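Local coordinates for protein post-proline cleaving enzyme (Rickettsia typhi, PDB 4HVT) that probably cleaves oligopeptides on the carboxyl side of proline, acting as a serine peptidase of the prolyl oligopeptidase family, at residues Phe234-Lys247 and Ile258-Tyr272. Numbering follows the deposited sequence.
Sequences FEVPKEYIYVSAGK and IFISANKDFYNYDNY
Tyr240 is held between Pro237, whose CD covers one face of its ring, and Lys264, whose CG lies over the opposite face, 3.5 Å from Tyr240 CE2. The two long side chains run side by side in the same direction. In the plane of the ring, Tyr240 OH donates to Asp270 OD2 at 2.7 Å, on the syn side but 31° out of the carboxylate plane, which ties the turn at 237-240 to strand 269-275.

On the face of the sheet that carries Ser244 and Ser261, Tyr242 has its CG between its own N and carbonyl carbon (chi1 65°), a rotamer that lays the ring over Asn263. Asn263 CB sits 3.6 Å from the ring centroid in a CH-pi contact, while Asn263 ND2 donates a weak hydrogen bond to Tyr242 OH. The same amide braces the loop after its strand: OD1 accepts from Phe266 N at 2.7 Å, an Asx motif, and ND2 donates to Phe266 O.

Ile241 and Tyr242 together oppose Asn263 as a classic beta bulge, in which Ile241 N donates a hydrogen bond to Asn263 O at 2.8 Å. Beyond it, antiparallel pairing continues to Lys247 and Ile258.

Phe234 comes from the preceding four-stranded sheet, its CZ 3.7 Å from Tyr272 CE1, with the ring planes 57° apart. Adjacent blades of the beta-propeller thus meet here: Leu218 of strand 217-222 touches Val243, Ala245 and Ile260, and Leu283 of strand 282-285 touches Phe234, Ile260 and Tyr272, while Phe266 and Tyr267 reach helix 608-611 of the peptidase domain.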
ATOM      1  N   PHE A 234      21.828  15.941  -6.644  1.00 13.77           N
ATOM      2  CA  PHE A 234      20.536  16.523  -6.960  1.00 14.79           C
ATOM      3  C   PHE A 234      19.869  16.910  -5.657  1.00 14.56           C
ATOM      4  O   PHE A 234      20.051  16.212  -4.676  1.00 13.29           O
ATOM      5  CB  PHE A 234      19.644  15.571  -7.770  1.00 16.32           C
ATOM      6  CG  PHE A 234      18.505  16.285  -8.427  1.00 19.13           C
ATOM      7  CD1 PHE A 234      18.754  17.245  -9.417  1.00 23.02           C
ATOM      8  CD2 PHE A 234      17.198  16.123  -7.959  1.00 21.17           C
ATOM      9  CE1 PHE A 234      17.698  17.996  -9.991  1.00 24.95           C
ATOM     10  CE2 PHE A 234      16.160  16.835  -8.508  1.00 21.73           C
ATOM     11  CZ  PHE A 234      16.392  17.771  -9.524  1.00 24.87           C
ATOM     12  N   GLU A 235      19.164  18.054  -5.667  1.00 15.03           N
ATOM     13  CA  GLU A 235      18.389  18.491  -4.508  1.00 15.94           C
ATOM     14  C   GLU A 235      17.099  19.118  -4.969  1.00 15.11           C
ATOM     15  O   GLU A 235      17.071  19.829  -5.994  1.00 16.72           O
ATOM     16  CB  GLU A 235      19.172  19.465  -3.633  1.00 18.39           C
ATOM     17  CG  GLU A 235      18.429  19.899  -2.390  1.00 21.78           C
ATOM     18  CD  GLU A 235      19.146  21.030  -1.636  1.00 25.80           C
ATOM     19  OE1 GLU A 235      20.373  20.951  -1.471  1.00 28.04           O
ATOM     20  OE2 GLU A 235      18.467  21.984  -1.213  1.00 30.86           O
ATOM     21  N   VAL A 236      15.990  18.802  -4.301  1.00 13.20           N
ATOM     22  CA  VAL A 236      14.733  19.491  -4.624  1.00 12.79           C
ATOM     23  C   VAL A 236      14.398  20.582  -3.600  1.00 12.84           C
ATOM     24  O   VAL A 236      14.815  20.530  -2.427  1.00 12.41           O
ATOM     25  CB  VAL A 236      13.533  18.501  -4.712  1.00 12.22           C
ATOM     26  CG1 VAL A 236      13.705  17.486  -5.834  1.00 12.32           C
ATOM     27  CG2 VAL A 236      13.306  17.813  -3.394  1.00 12.01           C
ATOM     28  N   PRO A 237      13.575  21.576  -4.016  1.00 13.83           N
ATOM     29  CA  PRO A 237      13.106  22.556  -3.039  1.00 14.46           C
ATOM     30  C   PRO A 237      12.319  21.938  -1.883  1.00 14.75           C
ATOM     31  O   PRO A 237      11.689  20.880  -2.012  1.00 13.79           O
ATOM     32  CB  PRO A 237      12.175  23.474  -3.883  1.00 14.70           C
ATOM     33  CG  PRO A 237      12.633  23.302  -5.294  1.00 14.70           C
ATOM     34  CD  PRO A 237      13.012  21.830  -5.342  1.00 14.10           C
ATOM     35  N   LYS A 238      12.308  22.655  -0.754  1.00 16.22           N
ATOM     36  CA  LYS A 238      11.585  22.253   0.424  1.00 16.68           C
ATOM     37  C   LYS A 238      10.108  22.017   0.170  1.00 14.98           C
ATOM     38  O   LYS A 238       9.487  21.191   0.848  1.00 14.42           O
ATOM     39  CB  LYS A 238      11.697  23.376   1.523  1.00 21.13           C
ATOM     40  CG  LYS A 238      12.257  22.803   2.792  1.00 26.22           C
ATOM     41  CD  LYS A 238      13.727  22.456   2.541  1.00 30.47           C
ATOM     42  CE  LYS A 238      14.623  22.884   3.684  1.00 33.81           C
ATOM     43  NZ  LYS A 238      14.885  21.743   4.608  1.00 33.98           N
ATOM     44  N   GLU A 239       9.526  22.744  -0.788  1.00 14.31           N
ATOM     45  CA  GLU A 239       8.087  22.681  -1.031  1.00 14.73           C
ATOM     46  C   GLU A 239       7.746  21.442  -1.850  1.00 13.31           C
ATOM     47  O   GLU A 239       6.603  21.080  -1.912  1.00 12.58           O
ATOM     48  CB  GLU A 239       7.599  23.934  -1.806  1.00 16.78           C
ATOM     49  CG  GLU A 239       7.781  25.272  -1.052  1.00 19.87           C
ATOM     50  CD  GLU A 239       9.208  25.846  -0.992  1.00 21.84           C
ATOM     51  OE1 GLU A 239      10.162  25.401  -1.721  1.00 18.92           O
ATOM     52  OE2 GLU A 239       9.345  26.760  -0.125  1.00 25.63           O
ATOM     53  N   TYR A 240       8.742  20.815  -2.496  1.00 11.98           N
ATOM     54  CA  TYR A 240       8.473  19.527  -3.190  1.00 11.27           C
ATOM     55  C   TYR A 240       8.210  18.430  -2.144  1.00 10.58           C
ATOM     56  O   TYR A 240       8.487  18.604  -0.972  1.00 10.49           O
ATOM     57  CB  TYR A 240       9.632  19.110  -4.108  1.00 11.22           C
ATOM     58  CG  TYR A 240       9.732  19.790  -5.437  1.00 11.54           C
ATOM     59  CD1 TYR A 240       9.353  21.101  -5.616  1.00 12.51           C
ATOM     60  CD2 TYR A 240      10.180  19.093  -6.550  1.00 11.98           C
ATOM     61  CE1 TYR A 240       9.483  21.737  -6.827  1.00 13.01           C
ATOM     62  CE2 TYR A 240      10.251  19.696  -7.774  1.00 12.31           C
ATOM     63  CZ  TYR A 240       9.908  21.035  -7.913  1.00 13.07           C
ATOM     64  OH  TYR A 240      10.014  21.630  -9.157  1.00 13.73           O
ATOM     65  N   ILE A 241       7.645  17.311  -2.573  1.00 10.22           N
ATOM     66  CA  ILE A 241       7.314  16.225  -1.637  1.00 10.01           C
ATOM     67  C   ILE A 241       8.538  15.349  -1.398  1.00 10.02           C
ATOM     68  O   ILE A 241       8.941  15.133  -0.235  1.00  9.68           O
ATOM     69  CB  ILE A 241       6.149  15.368  -2.140  1.00 10.13           C
ATOM     70  CG1 ILE A 241       4.964  16.273  -2.566  1.00 10.49           C
ATOM     71  CG2 ILE A 241       5.693  14.393  -1.060  1.00 10.33           C
ATOM     72  CD1 ILE A 241       4.576  17.371  -1.579  1.00 10.79           C
ATOM     73  N   TYR A 242       9.096  14.785  -2.492  1.00  9.77           N
ATOM     74  CA  TYR A 242      10.235  13.870  -2.322  1.00  9.99           C
ATOM     75  C   TYR A 242      11.020  13.800  -3.632  1.00  9.98           C
ATOM     76  O   TYR A 242      10.542  14.296  -4.655  1.00  9.32           O
ATOM     77  CB  TYR A 242       9.833  12.467  -1.861  1.00 10.30           C
ATOM     78  CG  TYR A 242       9.024  11.734  -2.871  1.00 10.63           C
ATOM     79  CD1 TYR A 242       9.633  11.133  -3.982  1.00 11.78           C
ATOM     80  CD2 TYR A 242       7.636  11.664  -2.763  1.00 11.94           C
ATOM     81  CE1 TYR A 242       8.900  10.489  -4.965  1.00 12.39           C
ATOM     82  CE2 TYR A 242       6.880  11.025  -3.772  1.00 12.46           C
ATOM     83  CZ  TYR A 242       7.523  10.425  -4.840  1.00 12.83           C
ATOM     84  OH  TYR A 242       6.801   9.860  -5.885  1.00 13.87           O
ATOM     85  N   VAL A 243      12.223  13.208  -3.546  1.00 10.12           N
ATOM     86  CA  VAL A 243      12.992  12.846  -4.731  1.00 10.20           C
ATOM     87  C   VAL A 243      13.428  11.391  -4.644  1.00  9.79           C
ATOM     88  O   VAL A 243      13.769  10.903  -3.564  1.00 10.23           O
ATOM     89  CB  VAL A 243      14.200  13.762  -4.946  1.00 10.85           C
ATOM     90  CG1 VAL A 243      15.286  13.599  -3.895  1.00 11.27           C
ATOM     91  CG2 VAL A 243      14.813  13.487  -6.301  1.00 10.85           C
ATOM     92  N   SER A 244      13.380  10.701  -5.761  1.00  9.69           N
ATOM     93  CA  SER A 244      13.751   9.271  -5.796  1.00  9.36           C
ATOM     94  C   SER A 244      14.647   9.010  -7.002  1.00  9.02           C
ATOM     95  O   SER A 244      14.643   9.772  -7.932  1.00  8.88           O
ATOM     96  CB  SER A 244      12.526   8.363  -5.850  1.00  9.44           C
ATOM     97  OG  SER A 244      11.832   8.459  -7.088  1.00  9.78           O
ATOM     98  N   ALA A 245      15.390   7.909  -6.936  1.00  8.98           N
ATOM     99  CA  ALA A 245      16.208   7.408  -8.045  1.00  8.73           C
ATOM    100  C   ALA A 245      15.865   5.954  -8.208  1.00  8.60           C
ATOM    101  O   ALA A 245      15.509   5.268  -7.260  1.00  9.17           O
ATOM    102  CB  ALA A 245      17.685   7.561  -7.764  1.00  8.92           C
ATOM    103  N   GLY A 246      15.890   5.491  -9.441  1.00  8.31           N
ATOM    104  CA  GLY A 246      15.686   4.091  -9.761  1.00  8.48           C
ATOM    105  C   GLY A 246      16.214   3.836 -11.153  1.00  8.87           C
ATOM    106  O   GLY A 246      16.632   4.742 -11.825  1.00  9.27           O
ATOM    107  N   LYS A 247      16.219   2.591 -11.612  1.00  8.92           N
ATOM    108  CA  LYS A 247      16.635   2.323 -13.006  1.00  9.59           C
ATOM    109  C   LYS A 247      15.558   2.686 -14.014  1.00  9.31           C
ATOM    110  O   LYS A 247      14.336   2.450 -13.764  1.00  9.31           O
ATOM    111  CB  LYS A 247      16.964   0.871 -13.175  1.00 10.14           C
ATOM    112  CG  LYS A 247      18.192   0.377 -12.436  1.00 10.95           C
ATOM    113  CD  LYS A 247      19.465   0.807 -13.193  1.00 11.43           C
ATOM    114  CE  LYS A 247      20.754   0.767 -12.369  1.00 12.22           C
ATOM    115  NZ  LYS A 247      20.896  -0.567 -11.695  1.00 13.17           N
ATOM    116  N   ILE A 258      19.660   6.115 -15.113  1.00  9.97           N
ATOM    117  CA  ILE A 258      18.932   6.276 -13.892  1.00  9.58           C
ATOM    118  C   ILE A 258      17.790   7.266 -14.076  1.00  9.14           C
ATOM    119  O   ILE A 258      17.988   8.367 -14.639  1.00  9.46           O
ATOM    120  CB  ILE A 258      19.904   6.759 -12.749  1.00  9.68           C
ATOM    121  CG1 ILE A 258      21.075   5.765 -12.528  1.00 10.56           C
ATOM    122  CG2 ILE A 258      19.137   7.092 -11.467  1.00  9.50           C
ATOM    123  CD1 ILE A 258      20.706   4.427 -11.964  1.00 11.26           C
ATOM    124  N   PHE A 259      16.595   6.870 -13.602  1.00  8.47           N
ATOM    125  CA  PHE A 259      15.420   7.712 -13.619  1.00  8.06           C
ATOM    126  C   PHE A 259      15.382   8.451 -12.308  1.00  7.93           C
ATOM    127  O   PHE A 259      15.260   7.848 -11.255  1.00  7.60           O
ATOM    128  CB  PHE A 259      14.195   6.806 -13.809  1.00  7.94           C
ATOM    129  CG  PHE A 259      12.844   7.535 -13.811  1.00  7.69           C
ATOM    130  CD1 PHE A 259      12.480   8.371 -14.860  1.00  7.71           C
ATOM    131  CD2 PHE A 259      11.948   7.309 -12.830  1.00  7.59           C
ATOM    132  CE1 PHE A 259      11.257   8.999 -14.901  1.00  7.67           C
ATOM    133  CE2 PHE A 259      10.691   7.919 -12.884  1.00  7.48           C
ATOM    134  CZ  PHE A 259      10.347   8.770 -13.893  1.00  7.65           C
ATOM    135  N   ILE A 260      15.437   9.769 -12.395  1.00  8.13           N
ATOM    136  CA  ILE A 260      15.334  10.643 -11.199  1.00  8.50           C
ATOM    137  C   ILE A 260      13.976  11.264 -11.237  1.00  8.23           C
ATOM    138  O   ILE A 260      13.611  11.851 -12.248  1.00  8.21           O
ATOM    139  CB  ILE A 260      16.391  11.716 -11.231  1.00  9.23           C
ATOM    140  CG1 ILE A 260      17.778  11.032 -11.021  1.00 10.19           C
ATOM    141  CG2 ILE A 260      16.129  12.747 -10.163  1.00  9.35           C
ATOM    142  CD1 ILE A 260      18.900  12.029 -11.059  1.00 11.11           C
ATOM    143  N   SER A 261      13.213  11.101 -10.150  1.00  8.37           N
ATOM    144  CA  SER A 261      11.849  11.551 -10.098  1.00  8.72           C
ATOM    145  C   SER A 261      11.637  12.465  -8.872  1.00  8.80           C
ATOM    146  O   SER A 261      11.770  12.035  -7.745  1.00  8.79           O
ATOM    147  CB  SER A 261      10.918  10.343 -10.107  1.00  9.14           C
ATOM    148  OG  SER A 261       9.540  10.705 -10.101  1.00  9.92           O
ATOM    149  N   ALA A 262      11.322  13.719  -9.175  1.00  8.71           N
ATOM    150  CA  ALA A 262      11.051  14.757  -8.175  1.00  9.05           C
ATOM    151  C   ALA A 262       9.546  15.015  -8.155  1.00  9.24           C
ATOM    152  O   ALA A 262       8.988  15.582  -9.064  1.00  9.55           O
ATOM    153  CB  ALA A 262      11.794  16.034  -8.490  1.00  9.49           C
ATOM    154  N   ASN A 263       8.932  14.602  -7.084  1.00  9.14           N
ATOM    155  CA  ASN A 263       7.494  14.701  -6.946  1.00  9.80           C
ATOM    156  C   ASN A 263       7.217  16.096  -6.316  1.00 10.49           C
ATOM    157  O   ASN A 263       7.653  16.370  -5.190  1.00 10.45           O
ATOM    158  CB  ASN A 263       6.985  13.565  -6.089  1.00 10.00           C
ATOM    159  CG  ASN A 263       5.466  13.545  -6.038  1.00 10.63           C
ATOM    160  OD1 ASN A 263       4.868  14.605  -5.923  1.00 12.12           O
ATOM    161  ND2 ASN A 263       4.848  12.395  -6.152  1.00 10.33           N
ATOM    162  N   LYS A 264       6.586  16.959  -7.107  1.00 11.09           N
ATOM    163  CA  LYS A 264       6.371  18.361  -6.714  1.00 12.57           C
ATOM    164  C   LYS A 264       5.206  18.505  -5.725  1.00 11.85           C
ATOM    165  O   LYS A 264       5.323  19.187  -4.694  1.00 11.69           O
ATOM    166  CB  LYS A 264       6.081  19.198  -7.948  1.00 14.87           C
ATOM    167  CG  LYS A 264       7.084  19.053  -9.094  1.00 19.24           C
ATOM    168  CD  LYS A 264       6.550  19.812 -10.332  1.00 23.79           C
ATOM    169  CE  LYS A 264       6.635  21.319 -10.113  1.00 28.80           C
ATOM    170  NZ  LYS A 264       5.842  22.083 -11.129  1.00 34.45           N
ATOM    171  N   ASP A 265       4.072  17.942  -6.065  1.00 11.71           N
ATOM    172  CA  ASP A 265       2.819  18.160  -5.285  1.00 11.99           C
ATOM    173  C   ASP A 265       1.920  16.932  -5.150  1.00 12.30           C
ATOM    174  O   ASP A 265       0.691  17.047  -4.949  1.00 12.96           O
ATOM    175  CB  ASP A 265       2.064  19.321  -5.925  1.00 13.05           C
ATOM    176  CG  ASP A 265       1.447  18.957  -7.276  1.00 14.15           C
ATOM    177  OD1 ASP A 265       1.616  17.832  -7.736  1.00 13.52           O
ATOM    178  OD2 ASP A 265       0.740  19.823  -7.855  1.00 18.08           O
ATOM    179  N   PHE A 266       2.568  15.765  -5.154  1.00 10.93           N
ATOM    180  CA  PHE A 266       1.961  14.453  -5.056  1.00 11.57           C
ATOM    181  C   PHE A 266       1.615  13.872  -6.447  1.00 11.16           C
ATOM    182  O   PHE A 266       1.902  12.692  -6.696  1.00 11.16           O
ATOM    183  CB  PHE A 266       0.767  14.384  -4.114  1.00 12.41           C
ATOM    184  CG  PHE A 266       0.555  13.006  -3.569  1.00 13.25           C
ATOM    185  CD1 PHE A 266       1.260  12.594  -2.462  1.00 14.32           C
ATOM    186  CD2 PHE A 266      -0.300  12.133  -4.213  1.00 13.96           C
ATOM    187  CE1 PHE A 266       1.098  11.288  -1.989  1.00 15.16           C
ATOM    188  CE2 PHE A 266      -0.462  10.816  -3.745  1.00 14.70           C
ATOM    189  CZ  PHE A 266       0.208  10.438  -2.614  1.00 15.08           C
ATOM    190  N   TYR A 267       1.011  14.685  -7.327  1.00 10.36           N
ATOM    191  CA  TYR A 267       0.536  14.234  -8.663  1.00 10.12           C
ATOM    192  C   TYR A 267       1.358  14.728  -9.824  1.00 10.04           C
ATOM    193  O   TYR A 267       1.370  14.092 -10.890  1.00 10.13           O
ATOM    194  CB  TYR A 267      -0.942  14.625  -8.878  1.00 10.26           C
ATOM    195  CG  TYR A 267      -1.841  13.904  -7.896  1.00 10.22           C
ATOM    196  CD1 TYR A 267      -2.103  12.554  -8.005  1.00 10.07           C
ATOM    197  CD2 TYR A 267      -2.357  14.592  -6.785  1.00 10.40           C
ATOM    198  CE1 TYR A 267      -2.876  11.888  -7.055  1.00 10.32           C
ATOM    199  CE2 TYR A 267      -3.126  13.933  -5.830  1.00 10.41           C
ATOM    200  CZ  TYR A 267      -3.383  12.575  -5.978  1.00 10.42           C
ATOM    201  OH  TYR A 267      -4.144  11.922  -4.995  1.00 11.28           O
ATOM    202  N   ASN A 268       2.116  15.814  -9.648  1.00 10.39           N
ATOM    203  CA  ASN A 268       2.972  16.357 -10.706  1.00 10.31           C
ATOM    204  C   ASN A 268       4.451  16.245 -10.373  1.00 10.26           C
ATOM    205  O   ASN A 268       4.818  16.304  -9.216  1.00 10.08           O
ATOM    206  CB  ASN A 268       2.637  17.843 -10.964  1.00 11.15           C
ATOM    207  CG  ASN A 268       1.226  18.017 -11.503  1.00 11.82           C
ATOM    208  OD1 ASN A 268       0.954  17.765 -12.688  1.00 12.25           O
ATOM    209  ND2 ASN A 268       0.340  18.453 -10.651  1.00 12.40           N
ATOM    210  N   TYR A 269       5.272  16.048 -11.408  1.00  9.95           N
ATOM    211  CA  TYR A 269       6.623  15.711 -11.246  1.00  9.96           C
ATOM    212  C   TYR A 269       7.520  16.496 -12.185  1.00 10.53           C
ATOM    213  O   TYR A 269       7.070  16.910 -13.273  1.00 11.06           O
ATOM    214  CB  TYR A 269       6.807  14.229 -11.618  1.00  9.72           C
ATOM    215  CG  TYR A 269       6.103  13.221 -10.781  1.00  9.57           C
ATOM    216  CD1 TYR A 269       4.722  12.983 -10.949  1.00  9.69           C
ATOM    217  CD2 TYR A 269       6.811  12.438  -9.886  1.00  9.28           C
ATOM    218  CE1 TYR A 269       4.101  11.986 -10.202  1.00  9.99           C
ATOM    219  CE2 TYR A 269       6.191  11.471  -9.138  1.00  9.71           C
ATOM    220  CZ  TYR A 269       4.839  11.241  -9.319  1.00  9.93           C
ATOM    221  OH  TYR A 269       4.221  10.258  -8.566  1.00 11.44           O
ATOM    222  N   ASP A 270       8.801  16.639 -11.784  1.00 10.92           N
ATOM    223  CA  ASP A 270       9.921  16.901 -12.668  1.00 11.26           C
ATOM    224  C   ASP A 270      10.739  15.624 -12.719  1.00 10.43           C
ATOM    225  O   ASP A 270      11.211  15.181 -11.708  1.00 10.19           O
ATOM    226  CB  ASP A 270      10.867  17.973 -12.133  1.00 12.60           C
ATOM    227  CG  ASP A 270      10.239  19.316 -12.031  1.00 14.20           C
ATOM    228  OD1 ASP A 270       9.331  19.634 -12.848  1.00 16.65           O
ATOM    229  OD2 ASP A 270      10.734  20.065 -11.176  1.00 15.19           O
ATOM    230  N   ASN A 271      10.915  15.055 -13.902  1.00  9.95           N
ATOM    231  CA  ASN A 271      11.638  13.791 -14.041  1.00  9.56           C
ATOM    232  C   ASN A 271      12.851  13.989 -14.970  1.00  9.39           C
ATOM    233  O   ASN A 271      12.841  14.857 -15.882  1.00  9.27           O
ATOM    234  CB  ASN A 271      10.754  12.698 -14.645  1.00  9.64           C
ATOM    235  CG  ASN A 271       9.603  12.316 -13.779  1.00  9.77           C
ATOM    236  OD1 ASN A 271       9.774  12.103 -12.626  1.00  9.80           O
ATOM    237  ND2 ASN A 271       8.443  12.196 -14.355  1.00 10.22           N
ATOM    238  N   TYR A 272      13.889  13.210 -14.742  1.00  9.27           N
ATOM    239  CA  TYR A 272      15.132  13.333 -15.466  1.00  9.87           C
ATOM    240  C   TYR A 272      15.762  11.958 -15.766  1.00  9.67           C
ATOM    241  O   TYR A 272      15.538  10.996 -15.079  1.00  9.08           O
ATOM    242  CB  TYR A 272      16.202  14.094 -14.663  1.00 10.16           C
ATOM    243  CG  TYR A 272      15.732  15.433 -14.132  1.00 10.65           C
ATOM    244  CD1 TYR A 272      14.906  15.524 -13.029  1.00 10.93           C
ATOM    245  CD2 TYR A 272      16.183  16.583 -14.733  1.00 11.75           C
ATOM    246  CE1 TYR A 272      14.503  16.766 -12.565  1.00 11.39           C
ATOM    247  CE2 TYR A 272      15.764  17.816 -14.272  1.00 12.08           C
ATOM    248  CZ  TYR A 272      14.913  17.857 -13.191  1.00 12.25           C
ATOM    249  OH  TYR A 272      14.500  19.119 -12.713  1.00 13.99           O
TER
HETATM  250  O   HOH W   1       3.936  21.136  -3.393  1.00 18.41           O
HETATM  251  O   HOH W   2      13.081   7.295  -9.386  1.00 12.75           O